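Local coordinates for 4-hydroxybenzoyl-CoA thioesterase (Staphylococcus aureus, PDB 6FDG), which probably hydrolyses the thioester of an acyl-CoA, most likely DHNA-CoA of the vitamin K2 (menaquinone) pathway, at residues 124-127 and 128-131; 135-138 and 139-143. All coordinates share one frame; numbering follows the deposited sequence.

Contact 1: residues 124-127 and 128-131; sequences RYFP and DWHE
Phe126 and Trp129 meet at the start of helix 127-141, where the two side chains run alongside one another in the same direction. From the Phe126 backbone, CB comes first against the indole, 3.6 Å from Trp129 CD1. With chi1 at -54°, Phe126 CG stands opposite its own carbonyl carbon and the ring continues along the tryptophan: CG lies over one indole face, and CD1 reaches to 3.8 Å from Trp129 NE1. The phenyl edge meets the five-membered ring in a T-shaped pair, the planes at 59° and the centroids 5.0 Å apart. Large, largely apolar aromatic side chains suit this buried side of the turn.

The backbone of Phe126 is equally busy. As N-cap residue it turns its carbonyl into the helix, where Phe126 O accepts a nearly straight bond from His130 N at 3.0 Å. Pro127 follows at the first helical position, which demands no N-H, and Glu131 N bonds to Pro127 O at 2.9 Å. Asp128 OD1 bends back to 3.3 Å from Phe126 C and also lies at the indole edge.

Beneath, Met48 of helix 45-50 touches both side chains and Phe43 meets Trp129, while His130 ND1 hydrogen-bonds Tyr83 OH at the end of strand 73-83.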
ATOM      1  N   ARG A 124      22.224   4.212  25.939  1.00 23.25           N
ATOM      2  CA  ARG A 124      21.759   3.639  27.257  1.00 20.23           C
ATOM      3  C   ARG A 124      21.071   2.380  27.044  1.00 23.81           C
ATOM      4  O   ARG A 124      21.134   1.512  27.917  1.00 25.59           O
ATOM      5  CB  ARG A 124      20.760   4.591  27.785  1.00 23.54           C
ATOM      6  CG  ARG A 124      21.339   5.826  28.253  1.00 27.08           C
ATOM      7  CD  ARG A 124      20.276   6.575  29.037  1.00 32.82           C
ATOM      8  NE  ARG A 124      20.864   7.577  29.923  1.00 40.67           N
ATOM      9  CZ  ARG A 124      20.160   8.551  30.533  1.00 37.79           C
ATOM     10  NH1 ARG A 124      20.778   9.347  31.366  1.00 38.10           N
ATOM     11  NH2 ARG A 124      18.852   8.681  30.335  1.00 41.69           N
ATOM     12  N   TYR A 125      20.316   2.134  25.944  1.00 19.85           N
ATOM     13  CA  TYR A 125      19.562   0.955  25.764  1.00 21.16           C
ATOM     14  C   TYR A 125      20.257  -0.148  24.932  1.00 19.16           C
ATOM     15  O   TYR A 125      20.036  -1.328  24.991  1.00 21.99           O
ATOM     16  CB  TYR A 125      18.192   1.314  25.196  1.00 21.77           C
ATOM     17  CG  TYR A 125      17.318   2.030  26.206  1.00 20.45           C
ATOM     18  CD1 TYR A 125      17.502   3.292  26.523  1.00 21.77           C
ATOM     19  CD2 TYR A 125      16.327   1.314  26.835  1.00 21.88           C
ATOM     20  CE1 TYR A 125      16.746   3.957  27.493  1.00 21.76           C
ATOM     21  CE2 TYR A 125      15.548   1.986  27.776  1.00 23.29           C
ATOM     22  CZ  TYR A 125      15.840   3.273  28.105  1.00 20.79           C
ATOM     23  OH  TYR A 125      15.035   3.959  29.059  1.00 26.35           O
ATOM     24  N   PHE A 126      21.095   0.316  23.952  1.00 19.38           N
ATOM     25  CA  PHE A 126      21.819  -0.536  23.058  1.00 19.38           C
ATOM     26  C   PHE A 126      23.248  -0.162  22.902  1.00 21.08           C
ATOM     27  O   PHE A 126      23.701   0.411  21.843  1.00 20.53           O
ATOM     28  CB  PHE A 126      21.100  -0.562  21.624  1.00 20.47           C
ATOM     29  CG  PHE A 126      19.713  -0.923  21.689  1.00 18.88           C
ATOM     30  CD1 PHE A 126      19.454  -2.263  21.625  1.00 21.39           C
ATOM     31  CD2 PHE A 126      18.712  -0.043  21.899  1.00 19.66           C
ATOM     32  CE1 PHE A 126      18.167  -2.794  21.709  1.00 23.78           C
ATOM     33  CE2 PHE A 126      17.386  -0.549  22.004  1.00 21.39           C
ATOM     34  CZ  PHE A 126      17.122  -1.912  21.948  1.00 22.08           C
ATOM     35  N   PRO A 127      24.087  -0.319  23.958  1.00 21.68           N
ATOM     36  CA  PRO A 127      25.484   0.191  23.898  1.00 22.31           C
ATOM     37  C   PRO A 127      26.251  -0.436  22.708  1.00 21.64           C
ATOM     38  O   PRO A 127      27.135   0.321  22.245  1.00 23.46           O
ATOM     39  CB  PRO A 127      26.119  -0.193  25.297  1.00 24.83           C
ATOM     40  CG  PRO A 127      25.070  -1.108  25.895  1.00 26.77           C
ATOM     41  CD  PRO A 127      23.720  -0.924  25.263  1.00 23.74           C
ATOM     42  N   ASP A 128      26.008  -1.651  22.335  1.00 23.11           N
ATOM     43  CA  ASP A 128      26.697  -2.297  21.238  1.00 24.15           C
ATOM     44  C   ASP A 128      26.336  -1.570  19.910  1.00 25.89           C
ATOM     45  O   ASP A 128      27.264  -1.411  19.023  1.00 23.64           O
ATOM     46  CB  ASP A 128      26.280  -3.745  21.106  1.00 26.74           C
ATOM     47  CG  ASP A 128      24.713  -4.038  21.297  1.00 35.99           C
ATOM     48  OD1 ASP A 128      23.897  -3.323  22.014  1.00 40.16           O
ATOM     49  OD2 ASP A 128      24.304  -5.095  20.728  1.00 47.01           O
ATOM     50  N   TRP A 129      25.065  -1.207  19.699  1.00 20.15           N
ATOM     51  CA  TRP A 129      24.710  -0.435  18.460  1.00 19.71           C
ATOM     52  C   TRP A 129      25.396   0.883  18.545  1.00 20.03           C
ATOM     53  O   TRP A 129      25.990   1.364  17.524  1.00 19.53           O
ATOM     54  CB  TRP A 129      23.191  -0.232  18.403  1.00 19.42           C
ATOM     55  CG  TRP A 129      22.348  -1.360  18.154  1.00 21.26           C
ATOM     56  CD1 TRP A 129      22.225  -2.524  18.869  1.00 22.94           C
ATOM     57  CD2 TRP A 129      21.296  -1.435  17.143  1.00 20.92           C
ATOM     58  NE1 TRP A 129      21.193  -3.288  18.384  1.00 25.34           N
ATOM     59  CE2 TRP A 129      20.578  -2.627  17.377  1.00 21.78           C
ATOM     60  CE3 TRP A 129      20.906  -0.583  16.120  1.00 22.31           C
ATOM     61  CZ2 TRP A 129      19.544  -3.021  16.590  1.00 21.97           C
ATOM     62  CZ3 TRP A 129      19.775  -1.026  15.345  1.00 22.21           C
ATOM     63  CH2 TRP A 129      19.184  -2.218  15.619  1.00 22.57           C
ATOM     64  N   HIS A 130      25.396   1.644  19.631  1.00 19.18           N
ATOM     65  CA  HIS A 130      26.113   2.875  19.759  1.00 19.10           C
ATOM     66  C   HIS A 130      27.588   2.819  19.436  1.00 21.08           C
ATOM     67  O   HIS A 130      28.133   3.696  18.765  1.00 23.14           O
ATOM     68  CB  HIS A 130      25.911   3.496  21.205  1.00 20.02           C
ATOM     69  CG  HIS A 130      26.731   4.671  21.443  1.00 21.96           C
ATOM     70  ND1 HIS A 130      26.512   5.864  20.892  1.00 24.41           N
ATOM     71  CD2 HIS A 130      27.854   4.812  22.231  1.00 26.25           C
ATOM     72  CE1 HIS A 130      27.405   6.754  21.329  1.00 26.76           C
ATOM     73  NE2 HIS A 130      28.238   6.114  22.145  1.00 28.64           N
ATOM     74  N   GLU A 131      28.216   1.742  19.922  1.00 23.71           N
ATOM     75  CA  GLU A 131      29.693   1.677  19.676  1.00 24.90           C
ATOM     76  C   GLU A 131      29.865   1.547  18.158  1.00 23.20           C
ATOM     77  O   GLU A 131      30.798   2.199  17.685  1.00 23.38           O
ATOM     78  CB  GLU A 131      30.244   0.469  20.435  1.00 28.45           C
ATOM     79  CG  GLU A 131      31.669   0.001  20.034  1.00 35.41           C
ATOM     80  CD  GLU A 131      32.073  -1.317  20.738  1.00 52.92           C
ATOM     81  OE1 GLU A 131      31.323  -2.326  20.691  1.00 60.43           O
ATOM     82  OE2 GLU A 131      33.152  -1.348  21.367  1.00 57.11           O
TER

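Contact 2: residues 135-138 and 139-143; sequences KVQA and LNNEG
Gln137 and Asn141, one helical turn apart, cross at a slant with their amide planes 32° from each other. Gln137 leaves the backbone with CG opposite N (chi1 -179°) and then bends at chi2 (62°), which carries NE2 forward along the helix to a weak bond with Asn141 OD1 at 3.0 Å. Its other amide atom, OE1, faces the fold, taking the backbone N of Tyr83 and, weakly, a water. That water also accepts from Asn140 ND2 at 3.1 Å, bridging the amides of Gln137 and Asn140.

Val136 and Asn140 instead run alongside each other, and the methyl CG1 of Val136 packs 3.6 Å from Asn140 ND2. Asn140 is buried, so its amide needs partners at both ends: OD1 accepts from Ile2 N. On another flank the aliphatic part of Lys135 crosses Leu139, with CG 4.2 Å from Leu139 CD1, an apolar touch.

Beneath these side chains run i to i+4 backbone bonds, among them Asn140 N to Val136 O at 2.8 Å and Glu142 N to Ala138 O. Gly143, at positive phi, a backbone shape glycine takes readily for want of a side chain, gives its N to Asn140 O and closes helix 127-141 in a Schellman motif.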
ATOM      1  N   LYS A 135      31.709   4.333  15.773  1.00 20.21           N
ATOM      2  CA  LYS A 135      32.906   3.929  14.992  1.00 22.48           C
ATOM      3  C   LYS A 135      32.718   4.293  13.518  1.00 21.75           C
ATOM      4  O   LYS A 135      33.570   4.909  12.917  1.00 22.26           O
ATOM      5  CB  LYS A 135      33.164   2.475  15.121  1.00 25.77           C
ATOM      6  CG  LYS A 135      34.272   1.856  14.235  1.00 29.72           C
ATOM      7  CD  LYS A 135      34.477   0.360  14.519  1.00 37.68           C
ATOM      8  CE  LYS A 135      35.608  -0.260  13.686  1.00 50.94           C
ATOM      9  NZ  LYS A 135      36.848   0.595  13.759  1.00 58.92           N
ATOM     10  N   VAL A 136      31.511   3.936  12.975  1.00 20.05           N
ATOM     11  CA  VAL A 136      31.203   4.302  11.577  1.00 18.14           C
ATOM     12  C   VAL A 136      31.263   5.737  11.366  1.00 18.25           C
ATOM     13  O   VAL A 136      31.759   6.227  10.351  1.00 20.07           O
ATOM     14  CB  VAL A 136      29.850   3.605  11.147  1.00 18.92           C
ATOM     15  CG1 VAL A 136      29.403   4.206   9.829  1.00 19.72           C
ATOM     16  CG2 VAL A 136      30.010   2.123  11.026  1.00 22.03           C
ATOM     17  N   GLN A 137      30.684   6.548  12.256  1.00 19.35           N
ATOM     18  CA  GLN A 137      30.672   7.957  12.100  1.00 19.30           C
ATOM     19  C   GLN A 137      32.140   8.559  11.992  1.00 19.83           C
ATOM     20  O   GLN A 137      32.427   9.431  11.164  1.00 21.85           O
ATOM     21  CB  GLN A 137      29.936   8.746  13.262  1.00 20.84           C
ATOM     22  CG  GLN A 137      29.892  10.241  13.112  1.00 24.45           C
ATOM     23  CD  GLN A 137      29.138  10.610  11.891  1.00 28.71           C
ATOM     24  OE1 GLN A 137      27.917  10.406  11.814  1.00 25.12           O
ATOM     25  NE2 GLN A 137      29.810  11.114  10.879  1.00 30.92           N
ATOM     26  N   ALA A 138      32.977   8.036  12.853  1.00 21.73           N
ATOM     27  CA  ALA A 138      34.398   8.488  12.823  1.00 22.88           C
ATOM     28  C   ALA A 138      35.058   8.096  11.499  1.00 24.33           C
ATOM     29  O   ALA A 138      35.782   8.920  10.879  1.00 26.38           O
ATOM     30  CB  ALA A 138      35.110   7.866  14.020  1.00 25.41           C
ATOM     31  N   LEU A 139      34.782   6.876  11.029  1.00 21.51           N
ATOM     32  CA  LEU A 139      35.362   6.422   9.718  1.00 23.20           C
ATOM     33  C   LEU A 139      34.852   7.299   8.580  1.00 24.49           C
ATOM     34  O   LEU A 139      35.549   7.690   7.635  1.00 24.03           O
ATOM     35  CB  LEU A 139      35.086   4.978   9.483  1.00 23.39           C
ATOM     36  CG  LEU A 139      35.748   3.985  10.421  1.00 25.87           C
ATOM     37  CD1 LEU A 139      35.240   2.576  10.259  1.00 26.24           C
ATOM     38  CD2 LEU A 139      37.326   4.097  10.290  1.00 29.89           C
ATOM     39  N   ASN A 140      33.514   7.590   8.611  1.00 20.83           N
ATOM     40  CA  ASN A 140      32.901   8.447   7.607  1.00 21.81           C
ATOM     41  C   ASN A 140      33.556   9.822   7.645  1.00 24.25           C
ATOM     42  O   ASN A 140      33.905  10.386   6.577  1.00 24.23           O
ATOM     43  CB  ASN A 140      31.349   8.591   7.822  1.00 20.26           C
ATOM     44  CG  ASN A 140      30.624   7.399   7.417  1.00 20.65           C
ATOM     45  OD1 ASN A 140      31.128   6.534   6.732  1.00 22.50           O
ATOM     46  ND2 ASN A 140      29.398   7.243   7.881  1.00 20.54           N
ATOM     47  N   ASN A 141      33.816  10.397   8.821  1.00 23.22           N
ATOM     48  CA  ASN A 141      34.475  11.731   8.923  1.00 26.58           C
ATOM     49  C   ASN A 141      35.891  11.707   8.375  1.00 27.66           C
ATOM     50  O   ASN A 141      36.295  12.764   7.863  1.00 31.63           O
ATOM     51  CB  ASN A 141      34.519  12.148  10.369  1.00 26.71           C
ATOM     52  CG  ASN A 141      33.152  12.511  10.924  1.00 29.16           C
ATOM     53  OD1 ASN A 141      32.232  12.789  10.157  1.00 29.34           O
ATOM     54  ND2 ASN A 141      33.022  12.509  12.266  1.00 33.00           N
ATOM     55  N   GLU A 142      36.518  10.549   8.452  1.00 26.43           N
ATOM     56  CA  GLU A 142      37.930  10.352   7.849  1.00 30.91           C
ATOM     57  C   GLU A 142      37.920  10.058   6.378  1.00 31.75           C
ATOM     58  O   GLU A 142      38.973   9.993   5.780  1.00 35.60           O
ATOM     59  CB  GLU A 142      38.622   9.219   8.580  1.00 33.36           C
ATOM     60  CG  GLU A 142      38.820   9.534  10.044  1.00 36.44           C
ATOM     61  CD  GLU A 142      39.169   8.384  10.941  1.00 48.91           C
ATOM     62  OE1 GLU A 142      39.448   7.260  10.469  1.00 53.77           O
ATOM     63  OE2 GLU A 142      39.102   8.609  12.170  1.00 52.31           O
ATOM     64  N   GLY A 143      36.758   9.884   5.767  1.00 29.53           N
ATOM     65  CA  GLY A 143      36.603   9.666   4.365  1.00 31.15           C
ATOM     66  C   GLY A 143      36.868   8.283   3.942  1.00 26.33           C
ATOM     67  O   GLY A 143      37.015   8.038   2.711  1.00 29.12           O
TER
HETATM   68  O   HOH W   1      27.761   8.024  10.425  1.00 21.04           O

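In the fold
Contact 1 spans the junction between helix 122-125 and the start of helix 127-141, and contact 2 takes the last turns and end of the latter, their centres about 17 Å apart. Only three residues of the same helix separate them, with no other touch, and Tyr83, at the end of strand 73-83, is bonded through its hydroxyl to the first and its backbone N to the second. Contact 1 faces helix 45-50, whereas Val136 of contact 2 packs on helix 26-41, and Asn140 on the first residues of the chain. Both lie on the outer part of the subunit beside the hotdog-fold sheet, about 18 Å (contact 1) and about 17 Å (contact 2) from contact centre to chain centre.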